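Local coordinates for protein esterase (PDB 4WY5) that probably hydrolyses carboxylic esters as a fungal carboxylesterase of the alpha/beta hydrolase fold, at residues A[10-15]-A[295-300]; A[39-44]-A[98-103]; A[80-85]-A[139-144]; A[90-95]-A[222-227]; A[133-138]-A[177-182]. All coordinates share one frame; numbering follows the deposited sequence.

Interaction 1 of 5, residues A[10-15]-A[295-300]; sequences PVYAAA and ITVPVE
Val11 and Val297 pass alongside each other in opposite directions, and a methyl of each makes the nearest approach: Val11 CG1 lies 3.8 Å from Val297 CG1. In both valines this is the branch anti to the backbone N (chi1 160° in Val11, 168° in Val297), which carries the two methyls against each other between the helix and the loop. The second branch of Val11 is used as well. Its CG2 meets Val299 CG1 at 3.9 Å, with the two side chains running at a slant to each other, so one helical residue reaches two valines, 297 and 299, that flank Pro298 in the loop. Tyr12, one position further along helix 10-19, supplies the flank. Its ring presents an edge, with Val297 CG1 close to the ring plane and 4.3 Å from Tyr12 CE1. Beyond that edge the phenol oxygen is hydrogen-bonded to Thr301 OG1, which ties the tip of the ring to the loop entering helix 302-319. The contact thus fastens the N-terminal helix, about 280 residues away in sequence, to the loop that follows the putative catalytic histidine, His292. No hydrogen bond joins the two segments. Their cohesion is that of methyl and ring-edge packing, which depends on fit more than direction, while the directional bond of Tyr12 is made just outside them.

Interaction 2 of 5, residues A[39-44]-A[98-103]; sequences ARQLAA and THIKPV
Gln41 of helix 35-42 reaches Thr98, just ahead of helix 100-110 in the alpha/beta hydrolase fold, chiefly through a water molecule. Gln41 NE2 gives a hydrogen to the water at 2.7 Å. The same water donates to the Thr98 carbonyl oxygen over a longer 3.3 Å, while Gln41 NE2 itself stays 3.8 Å from Thr98 O. A thin apolar contact accompanies this bridge, Gln41 CG lying 4.3 Å from Ile100 CG2. Both follow from the shape of the glutamine: CG stands anti to the backbone N, and the chain then bends at chi2 (69°), so the aliphatic part faces Ile100 and the amide turns to the water. One shell out, Lys101 NZ is hydrogen-bonded to Lys47 O, a second tie between the start of helix 100-110 and the N-terminal region. The Thr98 hydroxyl is gripped by Ser95 O and by the ring of His99, the residue at the N-cap position of the helix. His99 NE2 in turn pairs with Asp160 OD1, next to the probable nucleophile Ser161. At the other nitrogen of that imidazole, Thr98 OG1 lies in the ring plane, 2.9 Å from His99 ND1.

Interaction 3 of 5, residues A[80-85]-A[139-144]; sequences LPVLIF and LWVREN
Val82 and Ile84, two residues apart on strand 80-86, both pack against Val141 of helix 129-143, and they share its two methyls between them. Val141 CG1 faces Val82 CG2 at 4.4 Å, while Val141 CG2 faces Ile84 CD1 at 4.5 Å. Ile84 does not aim its CB bond squarely at the helix; the turns at chi1 and at chi2 (-65°) bring its terminal methyl over to Val141. This apolar packing is light, and all three residues are buried. In the fold it places a helix over a sheet strand: helix 129-143 belongs to the beta-alpha-beta crossover from strand 113-117 to strand 155-160, and strand 80-86 lies between those two, beneath the connection. Val82 accordingly also touches Val115 and Leu155 of its neighbouring strands. The polar interactions lie within the helix end. Asn144, the first residue to leave helical angles, sends ND2 back to Trp140 O at 3.1 Å, with a nearly straight N-H...O angle of 165° and the donor tilted 26° from the carbonyl plane. The same nitrogen rides 3.1 Å above one face of the Trp140 indole, toward its rim. Trp140 itself rests on Val58 and Ser60 of strand 52-60.

Interaction 4 of 5, residues A[90-95]-A[222-227]; sequences GFVFGS and SNAYLP
Phe91 and Tyr225 lie face to face, their ring centroids 3.6 Å apart and their planes inclined by only 7°. The overlap is close to complete, yet the rings are turned by one position against each other: Phe91 CG lies 3.5 Å from Tyr225 CD1, Phe91 CD1 lies 3.4 Å from Tyr225 CE1, and Phe91 CE1 lies 3.5 Å from Tyr225 CZ. The two CB atoms therefore enter the stack at different corners. Their first torsions differ too. Tyr225 holds CG anti to the backbone N (chi1 -178°), whereas Phe91 holds it anti to the carbonyl carbon (chi1 -61°), on a backbone with positive phi. Beside the stack, Val92 CG2 touches Ala224 CB at 3.8 Å, a small methyl contact between the residue after Phe91 and the residue before Tyr225. The other branch, Val92 CG1, is turned to its own neighbour and sits 3.6 Å above the centre of the Phe93 ring. Gly90 and Phe91 close the sequence HGGGF, the glycine-rich motif that in the hormone-sensitive-lipase family supplies the oxyanion hole, and Phe91 is near the putative triad without touching it. Near the C-terminal end of the helix, Ala224 O accepts a hydrogen bond from Lys126 NZ. In the fold, the stack joins the loop after strand 80-86 to the last turn of helix 215-225, and Leu166 of helix 162-176, the helix that follows the probable nucleophile elbow, touches both rings.

Interaction 5 of 5, residues A[133-138]-A[177-182]; sequences EIYAAI and KGLSAA
Tyr135 projects from helix 129-143 toward Lys177 and Leu179, and its contacts grow closer along its length. From CB the ring is carried outward with CG anti to the backbone N (chi1 173°), toward the loop of residues 177-182. On one flank of the ring CE1 meets Leu179 CD1 at 4.2 Å, an approach from an oblique direction. At the far end CZ lies 4.0 Å from Lys177 CB, and the phenol oxygen comes nearer still, with Tyr135 OH 3.6 Å from Lys177 CB. The lysine therefore offers the start of its aliphatic chain to the tyrosine, and a bend at chi2 (-85°) leads its ammonium end elsewhere. Two turns shape the loop. Helix 162-176 ends in a Schellman motif at Gly178, whose positive phi suits glycine, and a type I turn from Leu179 to Ala182 then redirects the chain toward strand 185-189. Lys177 and Leu179, on either side of that glycine, are the two residues that touch the tyrosine. In the alpha/beta hydrolase fold this joins helix 129-143 to the loop that leads from helix 162-176 to strand 185-189. Tyr173 of helix 162-176 meets the Tyr135 ring edge-to-face, and Val170 of the same helix packs on it as well.

Interactions 3 and 5 draw on successive turns of helix 129-143, their centres about 11 Å apart, and they touch where Leu139 CD2 lies 4.1 Å from Leu179 CD1. Interactions 1 and 2, centres about 13 Å apart, meet through Thr296 CG2 and His99 CD2 at 3.5 Å; both bring N-terminal helices onto the body of the fold, across the chain's centre from interaction 5. Interaction 2 is linked to interaction 3 by Val103 against Phe85. Interaction 4, which adjoins 98-103 in sequence, lies nearest the chain's centre, with Phe91 near, but not touching, the probable Ser161-His292-Asp262 triad; its centre is about 23 Å from that of interaction 1.

Interaction 1 of 5, residues A[10-15]-A[295-300]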
# COMPACT_ATOMS: atom_id res chain seq x y z
N PRO A 10 -7.47 18.01 -0.05
CA PRO A 10 -8.40 19.08 -0.42
C PRO A 10 -9.59 18.62 -1.25
O PRO A 10 -10.68 19.15 -1.05
CB PRO A 10 -7.52 20.04 -1.23
CG PRO A 10 -6.15 19.86 -0.65
CD PRO A 10 -6.06 18.41 -0.21
N VAL A 11 -9.41 17.65 -2.14
CA VAL A 11 -10.52 17.13 -2.93
C VAL A 11 -11.60 16.51 -2.04
O VAL A 11 -12.79 16.67 -2.31
CB VAL A 11 -10.04 16.09 -3.97
CG1 VAL A 11 -11.18 15.19 -4.44
CG2 VAL A 11 -9.39 16.79 -5.16
N TYR A 12 -11.20 15.82 -0.96
CA TYR A 12 -12.16 15.18 -0.05
C TYR A 12 -12.82 16.23 0.81
O TYR A 12 -14.01 16.14 1.14
CB TYR A 12 -11.48 14.13 0.83
CG TYR A 12 -10.79 13.05 0.02
CD1 TYR A 12 -11.37 12.55 -1.14
CD2 TYR A 12 -9.53 12.59 0.38
CE1 TYR A 12 -10.73 11.59 -1.91
CE2 TYR A 12 -8.88 11.64 -0.38
CZ TYR A 12 -9.48 11.13 -1.52
OH TYR A 12 -8.82 10.18 -2.28
N ALA A 13 -12.05 17.25 1.19
CA ALA A 13 -12.61 18.35 1.98
C ALA A 13 -13.63 19.14 1.17
O ALA A 13 -14.69 19.52 1.70
CB ALA A 13 -11.50 19.27 2.49
N ALA A 14 -13.34 19.39 -0.10
CA ALA A 14 -14.26 20.11 -0.97
C ALA A 14 -15.55 19.33 -1.19
O ALA A 14 -16.65 19.91 -1.20
CB ALA A 14 -13.61 20.43 -2.28
N ALA A 15 -15.43 18.01 -1.34
CA ALA A 15 -16.60 17.17 -1.59
C ALA A 15 -17.55 17.10 -0.38
O ALA A 15 -18.77 17.09 -0.55
CB ALA A 15 -16.17 15.77 -1.99
N ILE A 295 -12.73 5.54 -3.43
CA ILE A 295 -12.49 4.91 -4.72
C ILE A 295 -13.49 5.38 -5.78
O ILE A 295 -13.18 5.31 -6.97
CB ILE A 295 -12.50 3.35 -4.61
CG1 ILE A 295 -11.56 2.72 -5.64
CG2 ILE A 295 -13.89 2.77 -4.81
CD1 ILE A 295 -10.08 2.99 -5.36
N THR A 296 -14.65 5.90 -5.36
CA THR A 296 -15.66 6.40 -6.33
C THR A 296 -15.67 7.93 -6.50
O THR A 296 -16.59 8.47 -7.11
CB THR A 296 -17.10 5.97 -5.96
OG1 THR A 296 -17.33 6.16 -4.56
CG2 THR A 296 -17.36 4.50 -6.32
N VAL A 297 -14.66 8.63 -5.97
CA VAL A 297 -14.53 10.08 -6.15
C VAL A 297 -13.88 10.42 -7.50
O VAL A 297 -12.75 10.01 -7.78
CB VAL A 297 -13.72 10.71 -4.99
CG1 VAL A 297 -13.31 12.15 -5.30
CG2 VAL A 297 -14.53 10.64 -3.71
N PRO A 298 -14.61 11.18 -8.33
CA PRO A 298 -14.29 11.44 -9.75
C PRO A 298 -12.96 12.17 -9.99
O PRO A 298 -12.25 11.86 -10.96
CB PRO A 298 -15.46 12.32 -10.23
CG PRO A 298 -16.56 12.11 -9.19
CD PRO A 298 -15.86 11.86 -7.91
N VAL A 299 -12.64 13.14 -9.14
CA VAL A 299 -11.42 13.89 -9.32
C VAL A 299 -10.24 13.12 -8.74
O VAL A 299 -10.18 12.86 -7.53
CB VAL A 299 -11.50 15.27 -8.66
CG1 VAL A 299 -10.21 16.05 -8.91
CG2 VAL A 299 -12.69 16.04 -9.22
N GLU A 300 -9.29 12.79 -9.60
CA GLU A 300 -8.13 11.96 -9.24
C GLU A 300 -7.24 12.57 -8.13
O GLU A 300 -6.99 13.78 -8.11
CB GLU A 300 -7.29 11.69 -10.49
CG GLU A 300 -6.11 10.78 -10.27
CD GLU A 300 -5.47 10.33 -11.57
OE1 GLU A 300 -4.40 10.87 -11.93
OE2 GLU A 300 -6.03 9.43 -12.23

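Interaction 2 of 5, residues A[39-44]-A[98-103]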
# COMPACT_ATOMS: atom_id res chain seq x y z
N ALA A 39 -26.84 10.06 -12.52
CA ALA A 39 -26.90 11.38 -13.13
C ALA A 39 -25.68 12.22 -12.76
O ALA A 39 -25.01 12.75 -13.65
CB ALA A 39 -28.19 12.08 -12.73
N ARG A 40 -25.39 12.33 -11.47
CA ARG A 40 -24.29 13.16 -10.99
C ARG A 40 -22.92 12.65 -11.46
O ARG A 40 -21.98 13.43 -11.63
CB ARG A 40 -24.31 13.28 -9.47
N GLN A 41 -22.81 11.33 -11.66
CA GLN A 41 -21.56 10.71 -12.12
C GLN A 41 -21.41 10.89 -13.64
O GLN A 41 -20.29 10.97 -14.16
CB GLN A 41 -21.51 9.24 -11.71
CG GLN A 41 -20.35 8.39 -12.22
CD GLN A 41 -19.02 8.77 -11.61
OE1 GLN A 41 -18.02 8.99 -12.32
NE2 GLN A 41 -18.99 8.90 -10.27
N LEU A 42 -22.52 10.93 -14.38
CA LEU A 42 -22.44 11.20 -15.81
C LEU A 42 -21.99 12.66 -16.01
O LEU A 42 -21.20 12.97 -16.91
CB LEU A 42 -23.79 10.98 -16.51
CG LEU A 42 -23.91 11.13 -18.04
CD1 LEU A 42 -22.98 10.18 -18.81
CD2 LEU A 42 -25.36 10.97 -18.51
N ALA A 43 -22.49 13.56 -15.16
CA ALA A 43 -22.11 14.97 -15.22
C ALA A 43 -20.63 15.19 -14.91
O ALA A 43 -20.09 16.25 -15.23
CB ALA A 43 -22.96 15.78 -14.27
N ALA A 44 -19.98 14.20 -14.29
CA ALA A 44 -18.56 14.30 -13.93
C ALA A 44 -17.64 14.61 -15.11
O ALA A 44 -16.66 15.36 -14.95
CB ALA A 44 -18.11 13.02 -13.26
N THR A 98 -22.74 4.18 -11.21
CA THR A 98 -22.07 4.87 -10.10
C THR A 98 -20.61 4.43 -9.96
O THR A 98 -19.76 5.22 -9.54
CB THR A 98 -22.82 4.66 -8.75
OG1 THR A 98 -22.85 3.27 -8.41
CG2 THR A 98 -24.26 5.17 -8.83
N HIS A 99 -20.30 3.19 -10.32
CA HIS A 99 -18.95 2.65 -10.11
C HIS A 99 -18.16 2.50 -11.42
O HIS A 99 -17.20 1.72 -11.49
CB HIS A 99 -19.03 1.31 -9.38
CG HIS A 99 -19.30 1.45 -7.91
ND1 HIS A 99 -20.51 1.90 -7.42
CD2 HIS A 99 -18.52 1.22 -6.83
CE1 HIS A 99 -20.47 1.93 -6.10
NE2 HIS A 99 -19.27 1.53 -5.71
N ILE A 100 -18.54 3.27 -12.43
CA ILE A 100 -18.03 3.05 -13.77
C ILE A 100 -16.52 3.33 -13.88
O ILE A 100 -15.82 2.71 -14.70
CB ILE A 100 -18.83 3.89 -14.82
CG1 ILE A 100 -18.49 3.43 -16.25
CG2 ILE A 100 -18.58 5.39 -14.66
CD1 ILE A 100 -19.21 4.21 -17.34
N LYS A 101 -15.99 4.24 -13.07
CA LYS A 101 -14.57 4.60 -13.18
C LYS A 101 -13.63 3.51 -12.61
O LYS A 101 -12.73 3.04 -13.32
CB LYS A 101 -14.32 5.98 -12.54
CG LYS A 101 -12.86 6.41 -12.48
CD LYS A 101 -12.29 6.67 -13.86
CE LYS A 101 -10.87 7.27 -13.80
NZ LYS A 101 -10.24 7.32 -15.17
N PRO A 102 -13.82 3.07 -11.34
CA PRO A 102 -12.91 1.99 -10.89
C PRO A 102 -13.06 0.65 -11.63
O PRO A 102 -12.06 -0.06 -11.79
CB PRO A 102 -13.26 1.81 -9.41
CG PRO A 102 -14.64 2.37 -9.26
CD PRO A 102 -14.71 3.51 -10.26
N VAL A 103 -14.27 0.31 -12.10
CA VAL A 103 -14.48 -0.94 -12.82
C VAL A 103 -13.75 -0.95 -14.17
O VAL A 103 -13.05 -1.92 -14.53
CB VAL A 103 -15.98 -1.21 -13.06
CG1 VAL A 103 -16.18 -2.32 -14.09
CG2 VAL A 103 -16.66 -1.56 -11.76
O HOH W 1 -20.02 8.06 -7.87

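Interaction 3 of 5, residues A[80-85]-A[139-144]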
# COMPACT_ATOMS: atom_id res chain seq x y z
N LEU A 80 -8.87 -15.01 -20.79
CA LEU A 80 -8.44 -14.13 -19.70
C LEU A 80 -8.77 -14.66 -18.32
O LEU A 80 -9.67 -15.48 -18.15
CB LEU A 80 -9.11 -12.76 -19.87
CG LEU A 80 -8.35 -11.64 -20.59
CD1 LEU A 80 -7.69 -12.17 -21.85
CD2 LEU A 80 -9.33 -10.52 -20.94
N PRO A 81 -8.03 -14.18 -17.30
CA PRO A 81 -8.48 -14.41 -15.92
C PRO A 81 -9.75 -13.59 -15.62
O PRO A 81 -10.12 -12.71 -16.40
CB PRO A 81 -7.29 -13.94 -15.08
CG PRO A 81 -6.43 -13.10 -16.01
CD PRO A 81 -6.66 -13.64 -17.38
N VAL A 82 -10.44 -13.91 -14.52
CA VAL A 82 -11.75 -13.30 -14.24
C VAL A 82 -11.80 -12.64 -12.84
O VAL A 82 -11.21 -13.14 -11.87
CB VAL A 82 -12.89 -14.36 -14.40
CG1 VAL A 82 -12.72 -15.54 -13.44
CG2 VAL A 82 -14.27 -13.72 -14.26
N LEU A 83 -12.47 -11.48 -12.78
CA LEU A 83 -12.65 -10.71 -11.54
C LEU A 83 -14.12 -10.51 -11.19
O LEU A 83 -14.86 -9.90 -11.97
CB LEU A 83 -11.96 -9.34 -11.66
CG LEU A 83 -12.14 -8.33 -10.52
CD1 LEU A 83 -11.56 -8.88 -9.20
CD2 LEU A 83 -11.52 -6.98 -10.87
N ILE A 84 -14.56 -11.01 -10.04
CA ILE A 84 -15.93 -10.79 -9.56
C ILE A 84 -15.99 -9.47 -8.81
O ILE A 84 -15.37 -9.35 -7.75
CB ILE A 84 -16.39 -11.93 -8.61
CG1 ILE A 84 -16.13 -13.30 -9.23
CG2 ILE A 84 -17.85 -11.76 -8.23
CD1 ILE A 84 -16.96 -13.56 -10.48
N PHE A 85 -16.74 -8.48 -9.32
CA PHE A 85 -16.76 -7.16 -8.65
C PHE A 85 -18.11 -6.82 -7.99
O PHE A 85 -19.17 -6.83 -8.63
CB PHE A 85 -16.38 -6.05 -9.64
CG PHE A 85 -16.10 -4.74 -8.97
CD1 PHE A 85 -14.82 -4.44 -8.54
CD2 PHE A 85 -17.11 -3.82 -8.73
CE1 PHE A 85 -14.55 -3.25 -7.90
CE2 PHE A 85 -16.85 -2.63 -8.09
CZ PHE A 85 -15.57 -2.34 -7.68
N LEU A 139 -21.01 -19.71 -9.30
CA LEU A 139 -21.28 -21.03 -9.86
C LEU A 139 -21.54 -20.96 -11.35
O LEU A 139 -21.14 -21.84 -12.10
CB LEU A 139 -22.46 -21.71 -9.16
CG LEU A 139 -22.10 -22.30 -7.79
CD1 LEU A 139 -23.32 -22.86 -7.05
CD2 LEU A 139 -21.00 -23.36 -7.93
N TRP A 140 -22.20 -19.90 -11.78
CA TRP A 140 -22.54 -19.74 -13.18
C TRP A 140 -21.32 -19.48 -14.05
O TRP A 140 -21.18 -20.03 -15.14
CB TRP A 140 -23.55 -18.61 -13.34
CG TRP A 140 -23.98 -18.44 -14.74
CD1 TRP A 140 -25.01 -19.08 -15.37
CD2 TRP A 140 -23.38 -17.58 -15.73
NE1 TRP A 140 -25.09 -18.66 -16.68
CE2 TRP A 140 -24.10 -17.75 -16.92
CE3 TRP A 140 -22.31 -16.67 -15.71
CZ2 TRP A 140 -23.79 -17.04 -18.10
CZ3 TRP A 140 -22.00 -15.98 -16.88
CH2 TRP A 140 -22.74 -16.17 -18.05
N VAL A 141 -20.42 -18.63 -13.55
CA VAL A 141 -19.19 -18.31 -14.25
C VAL A 141 -18.31 -19.53 -14.46
O VAL A 141 -17.70 -19.69 -15.51
CB VAL A 141 -18.40 -17.24 -13.47
CG1 VAL A 141 -16.94 -17.24 -13.90
CG2 VAL A 141 -19.02 -15.87 -13.68
N ARG A 142 -18.28 -20.42 -13.47
CA ARG A 142 -17.54 -21.68 -13.60
C ARG A 142 -18.16 -22.61 -14.63
O ARG A 142 -17.45 -23.37 -15.29
CB ARG A 142 -17.47 -22.40 -12.25
CG ARG A 142 -16.47 -21.83 -11.28
CD ARG A 142 -16.47 -22.54 -9.93
NE ARG A 142 -15.09 -22.80 -9.53
CZ ARG A 142 -14.56 -24.01 -9.37
NH1 ARG A 142 -15.32 -25.09 -9.51
NH2 ARG A 142 -13.29 -24.12 -9.02
N GLU A 143 -19.48 -22.55 -14.78
CA GLU A 143 -20.20 -23.40 -15.73
C GLU A 143 -20.08 -22.93 -17.18
O GLU A 143 -20.24 -23.72 -18.11
CB GLU A 143 -21.67 -23.48 -15.36
CG GLU A 143 -22.00 -24.66 -14.48
CD GLU A 143 -21.77 -25.99 -15.18
OE1 GLU A 143 -22.30 -26.17 -16.31
OE2 GLU A 143 -21.07 -26.85 -14.60
N ASN A 144 -19.84 -21.64 -17.38
CA ASN A 144 -19.85 -21.07 -18.73
C ASN A 144 -18.54 -20.40 -19.14
O ASN A 144 -18.56 -19.41 -19.87
CB ASN A 144 -21.00 -20.07 -18.86
CG ASN A 144 -22.36 -20.74 -18.81
OD1 ASN A 144 -22.88 -21.20 -19.83
ND2 ASN A 144 -22.95 -20.78 -17.62

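Interaction 4 of 5, residues A[90-95]-A[222-227]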
# COMPACT_ATOMS: atom_id res chain seq x y z
N GLY A 90 -23.82 1.13 0.73
CA GLY A 90 -24.51 0.96 2.00
C GLY A 90 -25.55 -0.16 2.02
O GLY A 90 -26.32 -0.27 2.99
N PHE A 91 -25.51 -0.98 0.97
CA PHE A 91 -26.52 -2.01 0.64
C PHE A 91 -27.80 -1.40 0.06
O PHE A 91 -28.73 -2.13 -0.28
CB PHE A 91 -26.88 -2.89 1.85
CG PHE A 91 -25.73 -3.66 2.42
CD1 PHE A 91 -25.30 -4.84 1.82
CD2 PHE A 91 -25.11 -3.24 3.57
CE1 PHE A 91 -24.23 -5.57 2.35
CE2 PHE A 91 -24.05 -3.96 4.12
CZ PHE A 91 -23.61 -5.13 3.50
N VAL A 92 -27.83 -0.07 -0.06
CA VAL A 92 -29.07 0.65 -0.41
C VAL A 92 -28.98 1.31 -1.80
O VAL A 92 -29.98 1.40 -2.52
CB VAL A 92 -29.42 1.72 0.68
CG1 VAL A 92 -30.59 2.61 0.26
CG2 VAL A 92 -29.73 1.04 2.01
N PHE A 93 -27.79 1.78 -2.18
CA PHE A 93 -27.59 2.37 -3.50
C PHE A 93 -26.50 1.67 -4.31
O PHE A 93 -25.90 0.68 -3.87
CB PHE A 93 -27.23 3.85 -3.38
CG PHE A 93 -28.03 4.61 -2.35
CD1 PHE A 93 -29.31 5.07 -2.65
CD2 PHE A 93 -27.50 4.88 -1.09
CE1 PHE A 93 -30.05 5.78 -1.71
CE2 PHE A 93 -28.24 5.58 -0.14
CZ PHE A 93 -29.52 6.03 -0.45
N GLY A 94 -26.26 2.19 -5.52
CA GLY A 94 -25.19 1.68 -6.35
C GLY A 94 -25.66 0.93 -7.57
O GLY A 94 -26.70 0.29 -7.55
N SER A 95 -24.87 1.01 -8.64
CA SER A 95 -25.16 0.33 -9.90
C SER A 95 -23.92 0.41 -10.76
O SER A 95 -22.89 0.94 -10.34
CB SER A 95 -26.34 0.97 -10.63
OG SER A 95 -26.01 2.29 -11.02
N SER A 222 -27.80 -0.01 8.55
CA SER A 222 -27.92 -1.25 9.32
C SER A 222 -29.39 -1.67 9.42
O SER A 222 -29.73 -2.86 9.33
CB SER A 222 -27.31 -1.08 10.71
OG SER A 222 -26.01 -0.51 10.62
N ASN A 223 -30.26 -0.69 9.64
CA ASN A 223 -31.68 -0.97 9.76
C ASN A 223 -32.27 -1.40 8.42
O ASN A 223 -33.18 -2.22 8.37
CB ASN A 223 -32.41 0.26 10.30
CG ASN A 223 -33.88 -0.02 10.62
OD1 ASN A 223 -34.20 -0.83 11.50
ND2 ASN A 223 -34.78 0.68 9.92
N ALA A 224 -31.73 -0.87 7.33
CA ALA A 224 -32.22 -1.24 6.01
C ALA A 224 -31.79 -2.67 5.66
O ALA A 224 -32.59 -3.44 5.11
CB ALA A 224 -31.73 -0.26 4.96
N TYR A 225 -30.56 -3.03 6.00
CA TYR A 225 -29.96 -4.30 5.60
C TYR A 225 -30.37 -5.49 6.49
O TYR A 225 -30.67 -6.57 5.99
CB TYR A 225 -28.42 -4.17 5.60
CG TYR A 225 -27.64 -5.40 5.16
CD1 TYR A 225 -27.90 -6.02 3.93
CD2 TYR A 225 -26.64 -5.94 5.96
CE1 TYR A 225 -27.18 -7.14 3.51
CE2 TYR A 225 -25.91 -7.08 5.55
CZ TYR A 225 -26.19 -7.67 4.33
OH TYR A 225 -25.50 -8.79 3.92
N LEU A 226 -30.38 -5.29 7.81
CA LEU A 226 -30.60 -6.40 8.76
C LEU A 226 -32.08 -6.67 9.06
O LEU A 226 -32.89 -5.74 9.18
CB LEU A 226 -29.84 -6.12 10.06
CG LEU A 226 -28.33 -5.87 9.96
CD1 LEU A 226 -27.74 -5.57 11.33
CD2 LEU A 226 -27.60 -7.06 9.32
N PRO A 227 -32.46 -7.95 9.15
CA PRO A 227 -33.84 -8.33 9.45
C PRO A 227 -34.15 -8.31 10.95
O PRO A 227 -35.30 -8.46 11.33
CB PRO A 227 -33.95 -9.76 8.89
CG PRO A 227 -32.57 -10.29 9.00
CD PRO A 227 -31.64 -9.11 8.75

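Interaction 5 of 5, residues A[133-138]-A[177-182]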
# COMPACT_ATOMS: atom_id res chain seq x y z
N GLU A 133 -26.99 -14.67 -3.84
CA GLU A 133 -26.93 -14.35 -5.26
C GLU A 133 -25.48 -14.39 -5.76
O GLU A 133 -25.19 -14.88 -6.85
CB GLU A 133 -27.55 -12.97 -5.54
CG GLU A 133 -29.08 -12.98 -5.51
CD GLU A 133 -29.70 -11.59 -5.43
OE1 GLU A 133 -29.00 -10.63 -5.05
OE2 GLU A 133 -30.92 -11.47 -5.71
N ILE A 134 -24.56 -13.90 -4.94
CA ILE A 134 -23.20 -13.76 -5.40
C ILE A 134 -22.56 -15.15 -5.47
O ILE A 134 -21.77 -15.46 -6.39
CB ILE A 134 -22.40 -12.79 -4.51
CG1 ILE A 134 -23.04 -11.39 -4.63
CG2 ILE A 134 -20.94 -12.76 -4.92
CD1 ILE A 134 -22.56 -10.41 -3.63
N TYR A 135 -22.95 -16.02 -4.54
CA TYR A 135 -22.50 -17.41 -4.60
C TYR A 135 -23.03 -18.08 -5.88
O TYR A 135 -22.29 -18.78 -6.58
CB TYR A 135 -22.94 -18.19 -3.35
CG TYR A 135 -22.65 -19.69 -3.42
CD1 TYR A 135 -21.35 -20.18 -3.29
CD2 TYR A 135 -23.69 -20.61 -3.63
CE1 TYR A 135 -21.09 -21.55 -3.36
CE2 TYR A 135 -23.44 -21.98 -3.69
CZ TYR A 135 -22.14 -22.44 -3.56
OH TYR A 135 -21.90 -23.79 -3.62
N ALA A 136 -24.29 -17.81 -6.21
CA ALA A 136 -24.90 -18.39 -7.40
C ALA A 136 -24.27 -17.85 -8.69
O ALA A 136 -24.14 -18.58 -9.67
CB ALA A 136 -26.40 -18.14 -7.41
N ALA A 137 -23.84 -16.60 -8.68
CA ALA A 137 -23.19 -16.06 -9.87
C ALA A 137 -21.82 -16.69 -10.08
O ALA A 137 -21.42 -16.98 -11.20
CB ALA A 137 -23.08 -14.54 -9.78
N ILE A 138 -21.11 -16.92 -8.98
CA ILE A 138 -19.81 -17.59 -9.06
C ILE A 138 -19.95 -18.99 -9.68
O ILE A 138 -19.13 -19.39 -10.51
CB ILE A 138 -19.13 -17.69 -7.67
CG1 ILE A 138 -18.69 -16.30 -7.20
CG2 ILE A 138 -17.94 -18.63 -7.72
CD1 ILE A 138 -18.04 -16.26 -5.79
N LYS A 177 -19.96 -24.51 1.95
CA LYS A 177 -20.71 -25.26 0.93
C LYS A 177 -19.87 -26.33 0.23
O LYS A 177 -20.37 -27.05 -0.63
CB LYS A 177 -21.28 -24.31 -0.13
CG LYS A 177 -22.48 -23.50 0.33
CD LYS A 177 -23.76 -24.31 0.14
CE LYS A 177 -24.99 -23.48 0.46
NZ LYS A 177 -26.25 -24.24 0.23
N GLY A 178 -18.59 -26.41 0.58
CA GLY A 178 -17.70 -27.37 -0.06
C GLY A 178 -17.00 -26.85 -1.30
O GLY A 178 -16.48 -27.62 -2.09
N LEU A 179 -16.97 -25.53 -1.47
CA LEU A 179 -16.31 -24.91 -2.61
C LEU A 179 -15.09 -24.11 -2.18
O LEU A 179 -14.96 -22.94 -2.53
CB LEU A 179 -17.27 -23.99 -3.36
CG LEU A 179 -17.53 -24.19 -4.85
CD1 LEU A 179 -17.68 -22.84 -5.52
CD2 LEU A 179 -16.43 -25.00 -5.50
N SER A 180 -14.17 -24.72 -1.43
CA SER A 180 -13.14 -23.95 -0.73
C SER A 180 -11.94 -23.57 -1.59
O SER A 180 -11.06 -22.83 -1.14
CB SER A 180 -12.64 -24.73 0.50
OG SER A 180 -11.75 -25.78 0.13
N ALA A 181 -11.88 -24.09 -2.81
CA ALA A 181 -10.74 -23.84 -3.66
C ALA A 181 -11.10 -22.91 -4.82
O ALA A 181 -10.24 -22.61 -5.66
CB ALA A 181 -10.17 -25.15 -4.18
N ALA A 182 -12.36 -22.48 -4.88
CA ALA A 182 -12.85 -21.69 -6.02
C ALA A 182 -12.23 -20.29 -6.11
O ALA A 182 -11.75 -19.89 -7.17
CB ALA A 182 -14.37 -21.57 -5.96